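Local coordinates for protein beta-glucosidase (Saccharopolyspora erythraea D, PDB 5M6G) that probably hydrolyses terminal, non-reducing beta-D-glucosyl residues from its substrates with release of beta-D-glucose, as a glycoside hydrolase family 3 enzyme, at residues A[306-311]-A[336-341]; A[65-70]-A[368-373]; A[229-234]-A[273-278]. One frame throughout, in Å; residues are numbered along the deposited sequence.

Contact 1 of 3, residues A[306-311]-A[336-341]. With SOR (sorbitol), chain L.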
# COMPACT_ATOMS: atom_id res chain seq x y z
N LEU A 306 17.58 1.21 5.97
CA LEU A 306 17.86 1.49 4.57
C LEU A 306 16.88 2.56 4.08
O LEU A 306 15.68 2.31 4.03
CB LEU A 306 17.72 0.21 3.76
CG LEU A 306 18.22 0.05 2.32
CD1 LEU A 306 18.13 -1.43 1.95
CD2 LEU A 306 17.43 0.90 1.35
N VAL A 307 17.40 3.72 3.68
CA VAL A 307 16.57 4.77 3.10
C VAL A 307 16.57 4.61 1.58
O VAL A 307 17.62 4.70 0.93
CB VAL A 307 17.06 6.17 3.50
CG1 VAL A 307 16.18 7.24 2.85
CG2 VAL A 307 17.08 6.30 5.00
N VAL A 308 15.39 4.37 1.01
CA VAL A 308 15.26 4.14 -0.43
C VAL A 308 14.48 5.29 -1.05
O VAL A 308 13.55 5.84 -0.43
CB VAL A 308 14.61 2.77 -0.71
CG1 VAL A 308 13.19 2.71 -0.17
CG2 VAL A 308 14.66 2.44 -2.21
N SER A 309 14.86 5.67 -2.27
CA SER A 309 14.11 6.67 -3.02
C SER A 309 12.80 6.09 -3.56
O SER A 309 12.60 4.87 -3.59
CB SER A 309 14.94 7.22 -4.18
OG SER A 309 14.82 6.40 -5.34
N ASP A 310 11.90 6.99 -3.97
CA ASP A 310 10.76 6.56 -4.78
C ASP A 310 11.22 6.41 -6.23
O ASP A 310 12.36 6.69 -6.59
CB ASP A 310 9.59 7.54 -4.64
CG ASP A 310 8.22 6.86 -4.85
OD1 ASP A 310 8.14 5.84 -5.59
OD2 ASP A 310 7.22 7.35 -4.26
N TYR A 311 10.29 5.97 -7.07
CA TYR A 311 10.58 5.45 -8.40
C TYR A 311 10.92 6.59 -9.35
O TYR A 311 10.08 7.46 -9.60
CB TYR A 311 9.35 4.68 -8.88
CG TYR A 311 9.46 3.89 -10.16
CD1 TYR A 311 9.07 4.44 -11.38
CD2 TYR A 311 9.86 2.55 -10.14
CE1 TYR A 311 9.11 3.68 -12.55
CE2 TYR A 311 9.91 1.79 -11.31
CZ TYR A 311 9.54 2.36 -12.51
OH TYR A 311 9.59 1.60 -13.65
N ILE A 336 19.94 9.67 1.11
CA ILE A 336 19.28 8.47 0.59
C ILE A 336 20.32 7.39 0.28
O ILE A 336 21.40 7.68 -0.25
CB ILE A 336 18.43 8.82 -0.64
CG1 ILE A 336 17.30 9.77 -0.23
CG2 ILE A 336 17.84 7.56 -1.30
CD1 ILE A 336 16.39 10.18 -1.36
N ASP A 337 20.00 6.14 0.61
CA ASP A 337 20.95 5.04 0.50
C ASP A 337 20.82 4.25 -0.79
O ASP A 337 21.84 3.80 -1.34
CB ASP A 337 20.78 4.08 1.67
CG ASP A 337 20.92 4.77 3.00
OD1 ASP A 337 21.93 5.49 3.20
OD2 ASP A 337 20.01 4.61 3.85
N MET A 338 19.60 4.02 -1.27
CA MET A 338 19.36 3.19 -2.44
C MET A 338 18.42 3.92 -3.38
O MET A 338 17.48 4.58 -2.93
CB MET A 338 18.77 1.83 -2.05
CG MET A 338 18.42 0.94 -3.24
SD MET A 338 18.00 -0.74 -2.74
CE MET A 338 19.64 -1.44 -2.49
N PHE A 339 18.67 3.81 -4.68
CA PHE A 339 17.96 4.62 -5.65
C PHE A 339 17.16 3.74 -6.59
O PHE A 339 17.71 2.89 -7.31
CB PHE A 339 18.94 5.53 -6.38
CG PHE A 339 19.51 6.56 -5.46
CD1 PHE A 339 20.56 6.23 -4.62
CD2 PHE A 339 18.92 7.80 -5.34
CE1 PHE A 339 21.04 7.16 -3.71
CE2 PHE A 339 19.40 8.73 -4.46
CZ PHE A 339 20.45 8.41 -3.64
N MET A 340 15.84 3.92 -6.54
CA MET A 340 14.89 3.11 -7.29
C MET A 340 14.72 3.74 -8.67
O MET A 340 14.31 4.90 -8.77
CB MET A 340 13.56 3.04 -6.55
CG MET A 340 12.51 2.16 -7.21
SD MET A 340 10.90 2.41 -6.42
CE MET A 340 11.25 1.89 -4.75
N MET A 341 15.03 2.98 -9.72
CA MET A 341 15.02 3.55 -11.06
C MET A 341 14.42 2.56 -12.05
O MET A 341 14.55 1.34 -11.90
CB MET A 341 16.44 3.95 -11.49
CG MET A 341 17.44 2.79 -11.56
SD MET A 341 19.13 3.45 -11.69
CE MET A 341 19.38 4.08 -10.02
C1 SOR L . 5.22 4.02 -3.98
C2 SOR L . 5.49 2.73 -4.72
C3 SOR L . 6.02 3.05 -6.11
C4 SOR L . 5.97 1.83 -7.02
C5 SOR L . 5.94 2.19 -8.51
C6 SOR L . 5.53 0.94 -9.29
O1 SOR L . 4.27 3.83 -2.96
O2 SOR L . 6.43 1.95 -4.00
O3 SOR L . 7.34 3.50 -5.99
O4 SOR L . 7.07 0.99 -6.76
O5 SOR L . 5.04 3.26 -8.78
O6 SOR L . 5.10 1.30 -10.59
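The Tyr311 ring meets Met340 at its edge, the sulfur SD lying near the ring plane in a Met-aromatic contact, while one face of the Phe339 ring carries Ile336 CG2, offset toward the rim. The two segments carry adjacent strands, 306-308 and 339-341, of the TIM-barrel-like family 3 N-terminal domain. CG of Met340 stands anti to its backbone N (chi1 -177°) and the chain bends only at chi3, which carries SD to 3.7 Å from Tyr311 CB, next to the sorbitol. Between the backbones, Val307 O accepts two N-H groups, Asp337 N and Met338 N, and Ser309 N reaches Met338 O at 2.9 Å. Farther back, Val307 N gives a hydrogen bond to Asp337 OD2 on the anti lone pair of that oxygen, 2.8 Å long; the other oxygen, OD1, is in salt bridges with Lys298 and Arg365. Ser309 OG plays two roles: it accepts from Met340 N at 2.9 Å and gives its own proton to Asp310 O. Asp310 turns its carboxylate to the pocket, where OD1 takes both the Tyr311 N-H and, at 2.5 Å, the hydroxyl O3 of sorbitol.

Contact 2 of 3, residues A[65-70]-A[368-373]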
# COMPACT_ATOMS: atom_id res chain seq x y z
N GLY A 65 27.29 -0.03 -7.16
CA GLY A 65 26.28 -0.99 -7.59
C GLY A 65 25.26 -1.30 -6.52
O GLY A 65 24.07 -1.39 -6.81
N GLN A 66 25.71 -1.47 -5.27
CA GLN A 66 24.78 -1.82 -4.20
C GLN A 66 23.71 -0.76 -4.00
O GLN A 66 22.64 -1.07 -3.49
CB GLN A 66 25.49 -2.05 -2.87
CG GLN A 66 26.26 -3.36 -2.78
CD GLN A 66 25.36 -4.56 -2.93
OE1 GLN A 66 24.45 -4.78 -2.13
NE2 GLN A 66 25.60 -5.34 -3.97
N MET A 67 23.98 0.49 -4.39
CA MET A 67 23.04 1.58 -4.17
C MET A 67 21.95 1.65 -5.24
O MET A 67 21.08 2.52 -5.16
CB MET A 67 23.80 2.90 -4.09
CG MET A 67 24.70 2.96 -2.86
SD MET A 67 25.80 4.39 -2.83
CE MET A 67 24.59 5.71 -2.69
N VAL A 68 21.97 0.75 -6.22
CA VAL A 68 21.03 0.75 -7.33
C VAL A 68 19.93 -0.28 -7.08
O VAL A 68 20.22 -1.43 -6.72
CB VAL A 68 21.76 0.46 -8.66
CG1 VAL A 68 20.75 0.27 -9.79
CG2 VAL A 68 22.77 1.58 -8.98
N GLN A 69 18.68 0.13 -7.25
CA GLN A 69 17.55 -0.79 -7.36
C GLN A 69 16.91 -0.54 -8.72
O GLN A 69 16.34 0.54 -8.94
CB GLN A 69 16.55 -0.62 -6.23
CG GLN A 69 15.37 -1.61 -6.30
CD GLN A 69 14.34 -1.32 -5.24
OE1 GLN A 69 13.65 -0.32 -5.31
NE2 GLN A 69 14.27 -2.19 -4.24
N VAL A 70 17.01 -1.52 -9.62
CA VAL A 70 16.56 -1.36 -10.99
C VAL A 70 15.31 -2.19 -11.22
O VAL A 70 15.17 -3.30 -10.70
CB VAL A 70 17.68 -1.72 -12.00
CG1 VAL A 70 18.06 -3.22 -11.97
CG2 VAL A 70 17.29 -1.28 -13.40
N ASP A 368 28.27 4.89 4.20
CA ASP A 368 27.07 4.86 5.03
C ASP A 368 25.94 4.14 4.31
O ASP A 368 25.26 3.29 4.89
CB ASP A 368 26.67 6.28 5.41
CG ASP A 368 25.30 6.35 6.04
OD1 ASP A 368 25.15 5.81 7.16
OD2 ASP A 368 24.39 6.94 5.43
N ALA A 369 25.72 4.46 3.03
CA ALA A 369 24.65 3.81 2.28
C ALA A 369 24.90 2.31 2.19
O ALA A 369 23.97 1.50 2.36
CB ALA A 369 24.52 4.42 0.89
N ASN A 370 26.15 1.91 1.95
CA ASN A 370 26.43 0.49 1.82
C ASN A 370 26.30 -0.23 3.15
O ASN A 370 25.80 -1.35 3.20
CB ASN A 370 27.81 0.27 1.24
CG ASN A 370 27.78 0.19 -0.24
OD1 ASN A 370 27.90 -0.89 -0.81
ND2 ASN A 370 27.54 1.33 -0.89
N ARG A 371 26.77 0.38 4.23
CA ARG A 371 26.61 -0.25 5.53
C ARG A 371 25.13 -0.50 5.83
O ARG A 371 24.76 -1.57 6.34
CB ARG A 371 27.24 0.63 6.61
CG ARG A 371 27.29 0.02 7.98
CD ARG A 371 28.28 0.81 8.83
NE ARG A 371 29.53 1.01 8.10
CZ ARG A 371 30.02 2.20 7.73
NH1 ARG A 371 29.38 3.33 8.01
NH2 ARG A 371 31.17 2.24 7.08
N ARG A 372 24.28 0.46 5.50
CA ARG A 372 22.85 0.30 5.76
C ARG A 372 22.24 -0.78 4.86
O ARG A 372 21.47 -1.63 5.35
CB ARG A 372 22.15 1.64 5.59
CG ARG A 372 22.55 2.64 6.68
CD ARG A 372 22.08 4.04 6.36
NE ARG A 372 22.40 4.96 7.45
CZ ARG A 372 21.58 5.25 8.45
NH1 ARG A 372 20.37 4.70 8.49
NH2 ARG A 372 21.96 6.11 9.39
N ILE A 373 22.58 -0.80 3.57
CA ILE A 373 22.02 -1.81 2.67
C ILE A 373 22.52 -3.20 3.05
O ILE A 373 21.74 -4.14 3.19
CB ILE A 373 22.37 -1.49 1.20
CG1 ILE A 373 21.71 -0.19 0.73
CG2 ILE A 373 22.01 -2.66 0.29
CD1 ILE A 373 22.46 0.47 -0.43
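Gln66 and Met67, where the helix 60-66 gives way to the strand that follows, lie against one side of the helix 363-379, with the CA atoms of Gln66 and Asn370 6.7 Å apart and no hydrogen bond between the two segments. Side chains do the work. Asn370 reaches across with both ends of its amide: OD1 lies against the aliphatic stem of Gln66, 3.4 Å from Gln66 CB and 3.6 Å from Gln66 CG, and ND2 is 3.8 Å from Met67 CG. Its stem runs roughly at a right angle to both neighbours, and the amide planes of Gln66 and Asn370 are turned 60° apart. The polar ends find partners outside: Asn370 ND2 donates to Lys63 O and Ile366 O, and Gln66 OE1 accepts from Lys377 NZ.

This is the helical layer outside the barrel strands of the TIM-barrel-like family 3 domain, where helix 363-379 packs on the junction between helix 60-66 and strand 68-71. The end of Met67 bends at chi3 (65°) over Ala369 CB, with the methyl CE at 3.8 Å and SD at 3.9 Å from it. One turn on, Ile373 lays CD1 against the link between Gln66 and Met67, 3.4 Å from Gln66 O and 3.9 Å from Met67 CA, while its CG2 lies near Gln66 OE1. Met67 also touches Leu352 of the helix 345-357 and Phe339 of strand 339-341.

Contact 3 of 3, residues A[229-234]-A[273-278]. With SOR (sorbitol), chain L.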
# COMPACT_ATOMS: atom_id res chain seq x y z
N THR A 229 8.59 -1.28 4.72
CA THR A 229 9.01 0.05 4.28
C THR A 229 8.00 1.07 4.80
O THR A 229 6.85 1.09 4.34
CB THR A 229 9.10 0.13 2.76
OG1 THR A 229 9.82 -1.00 2.24
CG2 THR A 229 9.80 1.41 2.34
N ALA A 230 8.42 1.94 5.71
CA ALA A 230 7.57 3.07 6.07
C ALA A 230 7.65 4.10 4.95
O ALA A 230 8.74 4.56 4.61
CB ALA A 230 7.99 3.67 7.41
N LYS A 231 6.50 4.45 4.37
CA LYS A 231 6.46 5.40 3.26
C LYS A 231 5.23 6.32 3.36
O LYS A 231 4.26 5.98 4.04
CB LYS A 231 6.45 4.66 1.91
CG LYS A 231 5.15 3.94 1.58
CD LYS A 231 5.30 3.05 0.33
CE LYS A 231 3.92 2.56 -0.18
NZ LYS A 231 4.05 1.75 -1.44
N HIS A 232 5.24 7.48 2.70
CA HIS A 232 6.41 8.08 2.07
C HIS A 232 6.88 9.25 2.93
O HIS A 232 6.10 10.15 3.27
CB HIS A 232 6.09 8.56 0.66
CG HIS A 232 5.37 7.55 -0.18
ND1 HIS A 232 4.01 7.33 -0.08
CD2 HIS A 232 5.81 6.71 -1.15
CE1 HIS A 232 3.65 6.39 -0.94
NE2 HIS A 232 4.72 6.01 -1.61
N TYR A 233 8.17 9.24 3.27
CA TYR A 233 8.77 10.22 4.17
C TYR A 233 9.06 11.54 3.46
O TYR A 233 9.84 11.54 2.51
CB TYR A 233 10.08 9.63 4.74
CG TYR A 233 10.73 10.51 5.78
CD1 TYR A 233 10.38 10.41 7.12
CD2 TYR A 233 11.68 11.46 5.42
CE1 TYR A 233 10.94 11.24 8.08
CE2 TYR A 233 12.25 12.31 6.38
CZ TYR A 233 11.88 12.18 7.71
OH TYR A 233 12.42 12.97 8.69
N VAL A 234 8.47 12.67 3.89
CA VAL A 234 7.44 12.75 4.92
C VAL A 234 6.48 13.86 4.50
O VAL A 234 6.89 14.83 3.85
CB VAL A 234 8.04 13.01 6.34
CG1 VAL A 234 8.95 14.24 6.34
CG2 VAL A 234 6.93 13.14 7.40
N SER A 273 13.26 -0.34 6.39
CA SER A 273 13.43 0.60 5.29
C SER A 273 12.46 1.76 5.45
O SER A 273 11.39 1.61 6.02
CB SER A 273 13.20 -0.08 3.93
OG SER A 273 13.49 0.80 2.87
N VAL A 274 12.87 2.93 4.96
CA VAL A 274 12.00 4.09 4.82
C VAL A 274 12.12 4.59 3.39
O VAL A 274 13.23 4.73 2.87
CB VAL A 274 12.37 5.21 5.82
CG1 VAL A 274 11.64 6.49 5.47
CG2 VAL A 274 12.04 4.79 7.25
N MET A 275 10.98 4.84 2.74
CA MET A 275 10.97 5.36 1.38
C MET A 275 10.65 6.85 1.40
O MET A 275 9.70 7.27 2.07
CB MET A 275 9.96 4.61 0.51
CG MET A 275 10.00 5.11 -0.92
SD MET A 275 8.76 4.38 -2.00
CE MET A 275 9.22 2.66 -1.89
N VAL A 276 11.44 7.64 0.65
CA VAL A 276 11.24 9.09 0.63
C VAL A 276 10.13 9.46 -0.35
O VAL A 276 9.87 8.75 -1.33
CB VAL A 276 12.57 9.80 0.29
CG1 VAL A 276 12.42 11.33 0.33
CG2 VAL A 276 13.65 9.34 1.25
N SER A 277 9.47 10.60 -0.11
CA SER A 277 8.33 11.03 -0.90
C SER A 277 8.73 11.88 -2.10
O SER A 277 9.69 12.66 -2.05
CB SER A 277 7.35 11.83 -0.05
OG SER A 277 6.36 12.42 -0.88
N TYR A 278 7.97 11.72 -3.19
CA TYR A 278 8.05 12.64 -4.32
C TYR A 278 7.72 14.07 -3.92
O TYR A 278 8.16 15.01 -4.60
CB TYR A 278 7.05 12.26 -5.41
CG TYR A 278 7.31 11.04 -6.24
CD1 TYR A 278 8.56 10.76 -6.77
CD2 TYR A 278 6.25 10.19 -6.56
CE1 TYR A 278 8.76 9.63 -7.57
CE2 TYR A 278 6.43 9.07 -7.35
CZ TYR A 278 7.67 8.80 -7.86
OH TYR A 278 7.81 7.69 -8.65
C1 SOR L . 5.22 4.02 -3.98
C2 SOR L . 5.49 2.73 -4.72
C3 SOR L . 6.02 3.05 -6.11
C4 SOR L . 5.97 1.83 -7.02
C5 SOR L . 5.94 2.19 -8.51
C6 SOR L . 5.53 0.94 -9.29
O1 SOR L . 4.27 3.83 -2.96
O2 SOR L . 6.43 1.95 -4.00
O3 SOR L . 7.34 3.50 -5.99
O4 SOR L . 7.07 0.99 -6.76
O5 SOR L . 5.04 3.26 -8.78
O6 SOR L . 5.10 1.30 -10.59
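Thr229 and Ala230 pair in parallel with Ser273 and Val274, and this is the close-packed part: Ala230 N bonds to Ser273 O, Met275 N to Ala230 O, and Thr229 CG2 presses on Met275 CB at 3.7 Å. On the face holding Ala230 and Val274, Ala230 CB meets Val274 CG2, and Tyr233 CB lies 3.6 Å from Val274 CG1. A beta bulge, with a cis peptide before His232, then shifts the register by one; Tyr233 N takes up a nearly straight bond to Met275 O (174°), and Ser277 N reaches Tyr233 O from above the carbonyl plane.

Toward the sorbitol pocket, Lys231 leads away from strand 273-276 and touches it little, through CB on Met275 CB. It runs extended beyond CG, with its CG over the centre of the His232 ring, and NZ donates to sorbitol O1 at 2.6 Å. His232 NE2 shares the same hydroxyl, also at 2.6 Å, which lies near the ring plane; Asp236 holds the ring's rotation through ND1. Met275 lies alongside His232, bent at chi3 (-60°), with its SD 3.9 Å from His232 CD2 and its CE reaching toward sorbitol O2.

Strand 273-276 is flanked by strand 229-233 and strand 306-308. Behind the Ala230 and Val274 side lie helices 261-268 and 290-300: Ala230 touches Phe263 and Ala266, and Val274 touches Leu297.

Overall arrangement
All three contacts lie in the family 3 N-terminal domain. Along the chain, contact 3 comes before contact 1, and both fall between the two halves of contact 2, which joins residues 65-70 to 368-373. The centres of contacts 1 and 3 are about 9 Å apart, as are those of contacts 1 and 2, whereas contacts 2 and 3 are about 16 Å apart and do not touch. Strand 306-308 is a neighbour of strand 273-276 in one sheet, and strand 339-341 of strand 68-71 in another, so contact 1 bridges the two. Contacts 1 and 3 both line the sorbitol pocket; contact 2 brings together the early and late parts of the domain's chain.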